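Local coordinates for putative major capsid protein (Cafeteriavirus-dependent mavirus, PDB 6G44) that probably forms the shell of the virophage particle, as a double jelly-roll major capsid protein whose three copies assemble into a trimer, at residues Lys84-Leu92 against Arg189-Lys197; Leu359-Phe370 against Ile426-Lys436. One frame throughout, in Å; residues are numbered along the deposited sequence. Where two conformers were deposited one is given.

In the fold
Contact 1 and contact 2 follow one another along the chain, neither nested nor crossed, and lie on opposite sides of its centre, about 53 Å apart between centres. From the N terminus, strand 74-84 runs out into the loop 84-92; some hundred residues later, after helices and short strands, the chain returns through 189-197 into strand 195-205, and contact 1 closes that excursion at the loop ends of these two neighbouring strands. Contact 2 belongs to the second half of the protein. There the hairpin 359-370 is met by 426-436 after an excursion of 55 residues, about half of them helical, which ties the four-stranded sheet to the sheet containing strand 425-428.

Contact 1 of 2, residues Lys84-Leu92 against Arg189-Lys197; sequences KNILADSSL and RAAGSTSVK
Beside Lys84 and Ser195, whose CA atoms are 4.4 Å apart, the antiparallel backbones part into two loops, joined by a hydrogen bond from Ile86 N to Thr194 O (2.9 Å). Each loop turns through a type II beta turn, Leu87 to Ser90 and Ala190 to Ser193, and Gly192 suits the positive phi of the second. Arg189, bent at chi3 (71°), brings its guanidinium end-on to Ser90 O, which accepts from Arg189 NH2 at 2.8 Å and NH1 at 3.0 Å. Both bonds lie in the guanidinium plane and aim the group's end at the oxygen, while Leu92 CD1, 3.7 Å from Arg189 NH2, lies over one face near its margin and helps set the tilt. In one of its two conformers, Val196 CG1 lies 4.0 Å from Ile86 CD1. Thr194 suits its place by offering both a methyl and a hydroxyl: Thr194 CG2 lies 3.3 Å from Ile86 O and near Ala88, while OG1 meets a water that accepts from Asn85 N. Toward solvent, one water donates to both Leu87 O and Ser193 O, bridging the loops' backbones, and another joins Asp89 OD1 to Gly192 N. Lys84 leads its amine away to a salt bridge with Asp260, while Leu402 of the second subunit packs on Leu92 and Arg189. Such paired loops end neighbouring antiparallel strands in a jelly-roll, here beside a subunit interface.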
loop_
_atom_site.group_PDB
_atom_site.type_symbol
_atom_site.label_atom_id
_atom_site.label_comp_id
_atom_site.label_asym_id
_atom_site.label_seq_id
_atom_site.Cartn_x
_atom_site.Cartn_y
_atom_site.Cartn_z
ATOM N N LYS C 84 20.596 29.624 -10.020
ATOM C CA LYS C 84 20.851 30.561 -11.124
ATOM C C LYS C 84 20.975 29.842 -12.456
ATOM O O LYS C 84 21.185 28.622 -12.510
ATOM C CB LYS C 84 22.140 31.347 -10.857
ATOM C CG LYS C 84 22.135 32.103 -9.543
ATOM C CD LYS C 84 23.479 32.795 -9.313
ATOM C CE LYS C 84 23.706 33.100 -7.850
ATOM N NZ LYS C 84 25.158 33.283 -7.521
ATOM N N ASN C 85 20.863 30.637 -13.532
ATOM C CA ASN C 85 21.016 30.186 -14.942
ATOM C C ASN C 85 19.738 29.557 -15.504
ATOM O O ASN C 85 19.795 28.816 -16.486
ATOM C CB ASN C 85 22.209 29.230 -15.166
ATOM C CG ASN C 85 23.537 29.803 -14.696
ATOM O OD1 ASN C 85 23.692 31.030 -14.568
ATOM N ND2 ASN C 85 24.484 28.921 -14.407
ATOM N N ILE C 86 18.590 29.906 -14.924
ATOM C CA ILE C 86 17.297 29.439 -15.398
ATOM C C ILE C 86 16.807 30.356 -16.503
ATOM O O ILE C 86 16.704 31.555 -16.301
ATOM C CB ILE C 86 16.250 29.432 -14.264
ATOM C CG1 ILE C 86 16.737 28.604 -13.062
ATOM C CG2 ILE C 86 14.914 28.886 -14.766
ATOM C CD1 ILE C 86 15.884 28.804 -11.835
ATOM N N LEU C 87 16.460 29.774 -17.649
ATOM C CA LEU C 87 15.915 30.553 -18.779
ATOM C C LEU C 87 14.809 31.480 -18.300
ATOM O O LEU C 87 13.927 31.092 -17.531
ATOM C CB LEU C 87 15.393 29.624 -19.880
ATOM C CG LEU C 87 14.976 30.317 -21.191
ATOM C CD1 LEU C 87 16.193 30.810 -21.954
ATOM C CD2 LEU C 87 14.169 29.348 -22.041
ATOM N N ALA C 88 14.827 32.738 -18.749
ATOM C CA ALA C 88 13.818 33.688 -18.338
ATOM C C ALA C 88 12.427 33.194 -18.716
ATOM O O ALA C 88 12.269 32.503 -19.709
ATOM C CB ALA C 88 14.090 35.049 -18.983
ATOM N N ASP C 89 11.438 33.549 -17.900
ATOM C CA ASP C 89 10.024 33.161 -18.100
ATOM C C ASP C 89 9.745 31.667 -17.876
ATOM O O ASP C 89 8.740 31.152 -18.348
ATOM C CB ASP C 89 9.470 33.615 -19.473
ATOM C CG ASP C 89 9.621 35.112 -19.694
ATOM O OD1 ASP C 89 9.212 35.886 -18.793
ATOM O OD2 ASP C 89 10.155 35.509 -20.757
ATOM N N SER C 90 10.623 30.978 -17.145
ATOM C CA SER C 90 10.403 29.559 -16.843
ATOM C C SER C 90 9.400 29.417 -15.706
ATOM O O SER C 90 9.563 30.033 -14.659
ATOM C CB SER C 90 11.703 28.880 -16.437
ATOM O OG SER C 90 12.611 28.739 -17.523
ATOM N N SER C 91 8.371 28.585 -15.897
ATOM C CA SER C 91 7.378 28.377 -14.841
ATOM C C SER C 91 7.949 27.654 -13.614
ATOM O O SER C 91 7.543 27.925 -12.483
ATOM C CB SER C 91 6.143 27.634 -15.366
ATOM O OG SER C 91 6.356 26.230 -15.512
ATOM N N LEU C 92 8.876 26.730 -13.879
ATOM C CA LEU C 92 9.468 25.817 -12.873
ATOM C C LEU C 92 8.450 24.845 -12.265
ATOM O O LEU C 92 8.764 24.153 -11.309
ATOM C CB LEU C 92 10.219 26.569 -11.778
ATOM C CG LEU C 92 11.394 27.410 -12.314
ATOM C CD1 LEU C 92 12.010 28.199 -11.170
ATOM C CD2 LEU C 92 12.436 26.551 -12.997
ATOM N N ARG C 189 9.541 36.265 -7.406
ATOM C CA ARG C 189 10.363 36.295 -8.605
ATOM C C ARG C 189 10.027 37.547 -9.412
ATOM O O ARG C 189 8.874 37.816 -9.675
ATOM C CB ARG C 189 10.106 35.052 -9.457
ATOM C CG ARG C 189 10.400 33.737 -8.752
ATOM C CD ARG C 189 9.885 32.574 -9.579
ATOM N NE ARG C 189 10.689 32.355 -10.784
ATOM C CZ ARG C 189 10.377 31.522 -11.776
ATOM N NH1 ARG C 189 9.243 30.835 -11.768
ATOM N NH2 ARG C 189 11.203 31.377 -12.808
ATOM N N ALA C 190 11.056 38.290 -9.789
ATOM C CA ALA C 190 10.867 39.510 -10.613
ATOM C C ALA C 190 10.658 39.146 -12.068
ATOM O O ALA C 190 11.170 38.135 -12.539
ATOM C CB ALA C 190 12.080 40.423 -10.491
ATOM N N ALA C 191 9.956 40.013 -12.797
ATOM C CA ALA C 191 9.850 39.883 -14.247
ATOM C C ALA C 191 11.236 39.782 -14.878
ATOM O O ALA C 191 12.149 40.516 -14.510
ATOM C CB ALA C 191 9.093 41.067 -14.841
ATOM N N GLY C 192 11.393 38.827 -15.786
ATOM C CA GLY C 192 12.662 38.598 -16.472
ATOM C C GLY C 192 13.754 37.891 -15.676
ATOM O O GLY C 192 14.872 37.701 -16.183
ATOM N N SER C 193 13.453 37.475 -14.444
ATOM C CA SER C 193 14.490 36.876 -13.610
ATOM C C SER C 193 14.906 35.496 -14.143
ATOM O O SER C 193 14.126 34.811 -14.805
ATOM C CB SER C 193 14.059 36.807 -12.143
ATOM O OG SER C 193 12.824 36.147 -11.978
ATOM N N THR C 194 16.157 35.154 -13.873
ATOM C CA THR C 194 16.776 33.912 -14.305
ATOM C C THR C 194 17.272 33.101 -13.088
ATOM O O THR C 194 18.082 32.189 -13.209
ATOM C CB THR C 194 17.951 34.176 -15.254
ATOM O OG1 THR C 194 18.889 35.048 -14.619
ATOM C CG2 THR C 194 17.436 34.811 -16.559
ATOM N N SER C 195 16.776 33.468 -11.916
ATOM C CA SER C 195 17.136 32.794 -10.680
ATOM C C SER C 195 15.950 32.736 -9.742
ATOM O O SER C 195 14.997 33.499 -9.875
ATOM C CB SER C 195 18.306 33.489 -10.011
ATOM O OG SER C 195 17.978 34.830 -9.670
ATOM N N VAL C 196 16.024 31.821 -8.773
ATOM C CA VAL C 196 14.997 31.697 -7.754
ATOM C C VAL C 196 15.669 31.425 -6.404
ATOM O O VAL C 196 16.715 30.792 -6.366
ATOM C CB VAL C 196 13.973 30.599 -8.155
ATOM C CG1 VAL C 196 14.580 29.206 -8.108
ATOM C CG2 VAL C 196 12.718 30.658 -7.301
ATOM N N LYS C 197 15.063 31.929 -5.326
ATOM C CA LYS C 197 15.516 31.613 -3.974
ATOM C C LYS C 197 14.397 30.850 -3.283
ATOM O O LYS C 197 13.257 31.283 -3.301
ATOM C CB LYS C 197 15.879 32.867 -3.168
ATOM C CG LYS C 197 17.231 33.438 -3.525
ATOM C CD LYS C 197 17.533 34.683 -2.695
ATOM C CE LYS C 197 18.916 35.229 -3.001
ATOM N NZ LYS C 197 19.246 36.314 -2.026
HETATM O O HOH W 1 20.872 33.503 -13.297
HETATM O O HOH W 2 13.029 32.040 -15.060
HETATM O O HOH W 3 11.510 35.327 -15.671
HETATM O O HOH W 4 9.489 36.914 -16.320
#

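Contact 2 of 2, residues Leu359-Phe370 against Ile426-Lys436; sequences LEIKVDSDVGIF and IFFRPSDLGLK. With SO4 (sulfate ion), chain B.
Phe370 drives the edge of its ring at the face of Phe428 in a T-shaped pair, the planes at 88° and the centroids 6.0 Å apart, while another part of the same edge meets a backbone oxygen: Phe370 CE1 lies 3.3 Å from Asp432 O, near the ring plane. The weakly positive ring hydrogens would suit both the pi face and the carbonyl. Leu433 fits beside this pair, with CD2 at 3.6 Å from Phe370 CZ and also against Ile361 and Ile369, and with CD1 on Val363 CG2. Its chi1 of -62° turns CG toward the hairpin, and an extended chi2 of 168° sets the two methyls against it. Leu435 continues the apolar layer, its CD2 3.6 Å from Ile369 CD1. At the opposite end, past Phe428, Leu359 and Ile426 meet tip to tip, CD2 to CG2 at 4.0 Å. Beta-branched Val363, Ile361 and Ile369 suit the extended strands of the hairpin, which turns through a type II' turn from Val363 to Asp366. A G1 bulge puts Gly368, with its positive phi, and Ile369 opposite Ile361. Past the bulge, Phe370 N gives a hydrogen bond to sulfate O3 (2.9 Å), an ion probably from the crystallisation liquor. In 426-436, Arg429 N gives a nearly straight hydrogen bond to Asp432 OD2 (2.8 Å), which also accepts from Asn385 ND2, holding the turn that presents Leu433. Helix 375-384 packs its Leu378 and Leu381 against Leu359, Phe370 and Ile426; strand 448-457 pairs with 355-363 and strand 334-341 with 425-428, and Tyr39 of the third subunit packs on Phe370.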
loop_
_atom_site.group_PDB
_atom_site.type_symbol
_atom_site.label_atom_id
_atom_site.label_comp_id
_atom_site.label_asym_id
_atom_site.label_seq_id
_atom_site.Cartn_x
_atom_site.Cartn_y
_atom_site.Cartn_z
ATOM N N LEU C 359 26.943 -11.705 -12.955
ATOM C CA LEU C 359 27.685 -11.715 -11.719
ATOM C C LEU C 359 28.342 -13.066 -11.550
ATOM O O LEU C 359 27.690 -14.079 -11.761
ATOM C CB LEU C 359 26.715 -11.426 -10.562
ATOM C CG LEU C 359 27.294 -11.027 -9.228
ATOM C CD1 LEU C 359 28.094 -9.733 -9.316
ATOM C CD2 LEU C 359 26.158 -10.888 -8.225
ATOM N N GLU C 360 29.629 -13.081 -11.205
ATOM C CA GLU C 360 30.311 -14.322 -10.832
ATOM C C GLU C 360 31.087 -14.084 -9.543
ATOM O O GLU C 360 31.832 -13.117 -9.438
ATOM C CB GLU C 360 31.238 -14.804 -11.956
ATOM C CG GLU C 360 30.476 -15.118 -13.241
ATOM C CD GLU C 360 31.304 -15.800 -14.323
ATOM O OE1 GLU C 360 30.811 -15.831 -15.489
ATOM O OE2 GLU C 360 32.406 -16.310 -14.032
ATOM N N ILE C 361 30.890 -14.988 -8.581
ATOM C CA ILE C 361 31.459 -14.890 -7.247
ATOM C C ILE C 361 32.433 -16.071 -7.023
ATOM O O ILE C 361 32.115 -17.195 -7.343
ATOM C CB ILE C 361 30.388 -14.961 -6.140
ATOM C CG1 ILE C 361 29.183 -14.043 -6.407
ATOM C CG2 ILE C 361 31.032 -14.651 -4.781
ATOM C CD1 ILE C 361 29.504 -12.583 -6.432
ATOM N N LYS C 362 33.614 -15.766 -6.483
ATOM C CA LYS C 362 34.558 -16.790 -5.991
ATOM C C LYS C 362 34.615 -16.650 -4.481
ATOM O O LYS C 362 34.779 -15.542 -3.991
ATOM C CB LYS C 362 35.933 -16.555 -6.590
ATOM C CG LYS C 362 37.067 -17.336 -5.933
ATOM C CD LYS C 362 38.365 -17.093 -6.701
ATOM C CE LYS C 362 39.529 -17.893 -6.131
ATOM N NZ LYS C 362 39.802 -17.560 -4.698
ATOM N N VAL C 363 34.462 -17.754 -3.749
ATOM C CA VAL C 363 34.715 -17.759 -2.301
ATOM C C VAL C 363 35.684 -18.901 -2.052
ATOM O O VAL C 363 35.337 -20.050 -2.303
ATOM C CB VAL C 363 33.452 -17.942 -1.444
ATOM C CG1 VAL C 363 33.803 -18.017 0.047
ATOM C CG2 VAL C 363 32.456 -16.810 -1.692
ATOM N N ASP C 364 36.875 -18.575 -1.549
ATOM C CA ASP C 364 37.937 -19.577 -1.323
ATOM C C ASP C 364 38.177 -20.334 -2.648
ATOM O O ASP C 364 38.355 -19.675 -3.671
ATOM C CB ASP C 364 37.577 -20.452 -0.105
ATOM C CG ASP C 364 37.423 -19.644 1.178
ATOM O OD1 ASP C 364 37.958 -18.523 1.251
ATOM O OD2 ASP C 364 36.790 -20.157 2.134
ATOM N N SER C 365 38.137 -21.671 -2.670
ATOM C CA SER C 365 38.392 -22.448 -3.891
ATOM C C SER C 365 37.182 -22.576 -4.809
ATOM O O SER C 365 37.284 -23.167 -5.879
ATOM C CB SER C 365 38.857 -23.868 -3.526
ATOM O OG SER C 365 40.025 -23.831 -2.739
ATOM N N ASP C 366 36.033 -22.036 -4.394
ATOM C CA ASP C 366 34.775 -22.201 -5.115
ATOM C C ASP C 366 34.579 -21.016 -6.065
ATOM O O ASP C 366 34.384 -19.890 -5.606
ATOM C CB ASP C 366 33.649 -22.258 -4.085
ATOM C CG ASP C 366 32.404 -22.907 -4.595
ATOM O OD1 ASP C 366 32.118 -22.867 -5.813
ATOM O OD2 ASP C 366 31.688 -23.477 -3.755
ATOM N N VAL C 367 34.614 -21.277 -7.367
ATOM C CA VAL C 367 34.670 -20.231 -8.395
ATOM C C VAL C 367 33.441 -20.233 -9.302
ATOM O O VAL C 367 32.745 -21.235 -9.435
ATOM C CB VAL C 367 35.937 -20.358 -9.269
ATOM C CG1 VAL C 367 37.180 -20.313 -8.388
ATOM C CG2 VAL C 367 35.927 -21.641 -10.094
ATOM N N GLY C 368 33.187 -19.080 -9.911
ATOM C CA GLY C 368 32.160 -18.955 -10.955
ATOM C C GLY C 368 30.731 -19.028 -10.448
ATOM O O GLY C 368 29.816 -19.334 -11.219
ATOM N N ILE C 369 30.523 -18.735 -9.170
ATOM C CA ILE C 369 29.180 -18.902 -8.596
ATOM C C ILE C 369 28.285 -17.793 -9.182
ATOM O O ILE C 369 28.696 -16.631 -9.251
ATOM C CB ILE C 369 29.184 -18.809 -7.064
ATOM C CG1 ILE C 369 30.149 -19.851 -6.464
ATOM C CG2 ILE C 369 27.763 -19.001 -6.511
ATOM C CD1 ILE C 369 30.654 -19.446 -5.096
ATOM N N PHE C 370 27.080 -18.191 -9.586
ATOM C CA PHE C 370 26.068 -17.336 -10.239
ATOM C C PHE C 370 26.320 -17.093 -11.735
ATOM O O PHE C 370 25.575 -16.344 -12.345
ATOM C CB PHE C 370 25.838 -15.974 -9.546
ATOM C CG PHE C 370 25.381 -16.041 -8.108
ATOM C CD1 PHE C 370 24.664 -17.121 -7.582
ATOM C CD2 PHE C 370 25.625 -14.947 -7.289
ATOM C CE1 PHE C 370 24.235 -17.106 -6.249
ATOM C CE2 PHE C 370 25.203 -14.947 -5.969
ATOM C CZ PHE C 370 24.495 -16.013 -5.467
ATOM N N ILE C 426 22.808 -5.335 -6.231
ATOM C CA ILE C 426 22.539 -6.760 -6.004
ATOM C C ILE C 426 22.908 -7.125 -4.569
ATOM O O ILE C 426 24.087 -7.118 -4.210
ATOM C CB ILE C 426 23.237 -7.690 -7.014
ATOM C CG1 ILE C 426 22.803 -7.353 -8.440
ATOM C CG2 ILE C 426 22.928 -9.154 -6.690
ATOM C CD1 ILE C 426 23.690 -7.956 -9.518
ATOM N N PHE C 427 21.915 -7.455 -3.766
ATOM C CA PHE C 427 22.092 -7.923 -2.402
ATOM C C PHE C 427 22.113 -9.434 -2.413
ATOM O O PHE C 427 21.212 -10.061 -3.005
ATOM C CB PHE C 427 20.951 -7.438 -1.499
ATOM C CG PHE C 427 20.916 -5.946 -1.298
ATOM C CD1 PHE C 427 21.718 -5.345 -0.337
ATOM C CD2 PHE C 427 20.060 -5.117 -2.043
ATOM C CE1 PHE C 427 21.664 -3.978 -0.125
ATOM C CE2 PHE C 427 20.004 -3.749 -1.809
ATOM C CZ PHE C 427 20.836 -3.178 -0.863
ATOM N N PHE C 428 23.145 -10.054 -1.820
ATOM C CA PHE C 428 23.191 -11.527 -1.685
ATOM C C PHE C 428 23.814 -11.927 -0.356
ATOM O O PHE C 428 24.633 -11.182 0.197
ATOM C CB PHE C 428 23.910 -12.204 -2.873
ATOM C CG PHE C 428 25.415 -12.035 -2.874
ATOM C CD1 PHE C 428 26.232 -12.962 -2.248
ATOM C CD2 PHE C 428 26.024 -10.973 -3.559
ATOM C CE1 PHE C 428 27.612 -12.795 -2.230
ATOM C CE2 PHE C 428 27.394 -10.830 -3.570
ATOM C CZ PHE C 428 28.199 -11.743 -2.896
ATOM N N ARG C 429 23.352 -13.048 0.178
ATOM C CA ARG C 429 23.811 -13.588 1.463
ATOM C C ARG C 429 24.742 -14.774 1.189
ATOM O O ARG C 429 24.653 -15.402 0.131
ATOM C CB ARG C 429 22.610 -14.088 2.259
ATOM C CG ARG C 429 21.566 -13.035 2.576
ATOM C CD ARG C 429 20.411 -13.678 3.282
ATOM N NE ARG C 429 19.321 -12.751 3.576
ATOM C CZ ARG C 429 19.218 -12.006 4.663
ATOM N NH1 ARG C 429 20.120 -12.069 5.630
ATOM N NH2 ARG C 429 18.160 -11.224 4.827
ATOM N N PRO C 430 25.582 -15.152 2.148
ATOM C CA PRO C 430 26.414 -16.348 1.926
ATOM C C PRO C 430 25.569 -17.607 1.664
ATOM O O PRO C 430 25.963 -18.472 0.861
ATOM C CB PRO C 430 27.255 -16.439 3.204
ATOM C CG PRO C 430 26.645 -15.535 4.175
ATOM C CD PRO C 430 25.897 -14.479 3.422
ATOM N N SER C 431 24.393 -17.688 2.269
ATOM C CA SER C 431 23.484 -18.816 2.021
ATOM C C SER C 431 22.953 -18.856 0.589
ATOM O O SER C 431 22.623 -19.931 0.089
ATOM C CB SER C 431 22.362 -18.838 3.054
ATOM O OG SER C 431 21.639 -17.616 3.121
ATOM N N ASP C 432 22.913 -17.724 -0.096
ATOM C CA ASP C 432 22.500 -17.721 -1.514
ATOM C C ASP C 432 23.489 -18.410 -2.433
ATOM O O ASP C 432 23.139 -18.765 -3.559
ATOM C CB ASP C 432 22.239 -16.304 -2.020
ATOM C CG ASP C 432 21.093 -15.630 -1.314
ATOM O OD1 ASP C 432 20.086 -16.318 -0.990
ATOM O OD2 ASP C 432 21.197 -14.407 -1.051
ATOM N N LEU C 433 24.726 -18.559 -1.993
ATOM C CA LEU C 433 25.820 -19.087 -2.838
ATOM C C LEU C 433 25.833 -20.606 -2.970
ATOM O O LEU C 433 26.516 -21.110 -3.859
ATOM C CB LEU C 433 27.174 -18.634 -2.263
ATOM C CG LEU C 433 27.417 -17.113 -2.209
ATOM C CD1 LEU C 433 28.649 -16.826 -1.368
ATOM C CD2 LEU C 433 27.586 -16.508 -3.590
ATOM N N GLY C 434 25.110 -21.330 -2.108
ATOM C CA GLY C 434 25.070 -22.781 -2.183
ATOM C C GLY C 434 26.436 -23.415 -2.078
ATOM O O GLY C 434 26.729 -24.389 -2.781
ATOM N N LEU C 435 27.267 -22.908 -1.167
ATOM C CA LEU C 435 28.661 -23.337 -1.100
ATOM C C LEU C 435 28.756 -24.764 -0.615
ATOM O O LEU C 435 28.028 -25.186 0.293
ATOM C CB LEU C 435 29.479 -22.437 -0.167
ATOM C CG LEU C 435 29.617 -20.956 -0.551
ATOM C CD1 LEU C 435 30.234 -20.149 0.573
ATOM C CD2 LEU C 435 30.456 -20.777 -1.803
ATOM N N LYS C 436 29.672 -25.509 -1.219
ATOM C CA LYS C 436 29.922 -26.850 -0.719
ATOM C C LYS C 436 30.535 -26.809 0.689
ATOM O O LYS C 436 30.302 -27.732 1.486
ATOM C CB LYS C 436 30.727 -27.706 -1.708
ATOM C CG LYS C 436 32.122 -27.233 -2.056
ATOM C CD LYS C 436 32.852 -28.258 -2.942
ATOM C CE LYS C 436 33.215 -29.523 -2.175
ATOM N NZ LYS C 436 34.176 -30.394 -2.906
HETATM S S SO4 B . 25.932 -21.339 -11.061
HETATM O O1 SO4 B . 27.182 -21.545 -11.851
HETATM O O2 SO4 B . 25.201 -20.231 -11.705
HETATM O O3 SO4 B . 26.324 -20.990 -9.660
HETATM O O4 SO4 B . 25.133 -22.583 -11.104
HETATM O O HOH W 5 29.688 -24.720 -4.505
#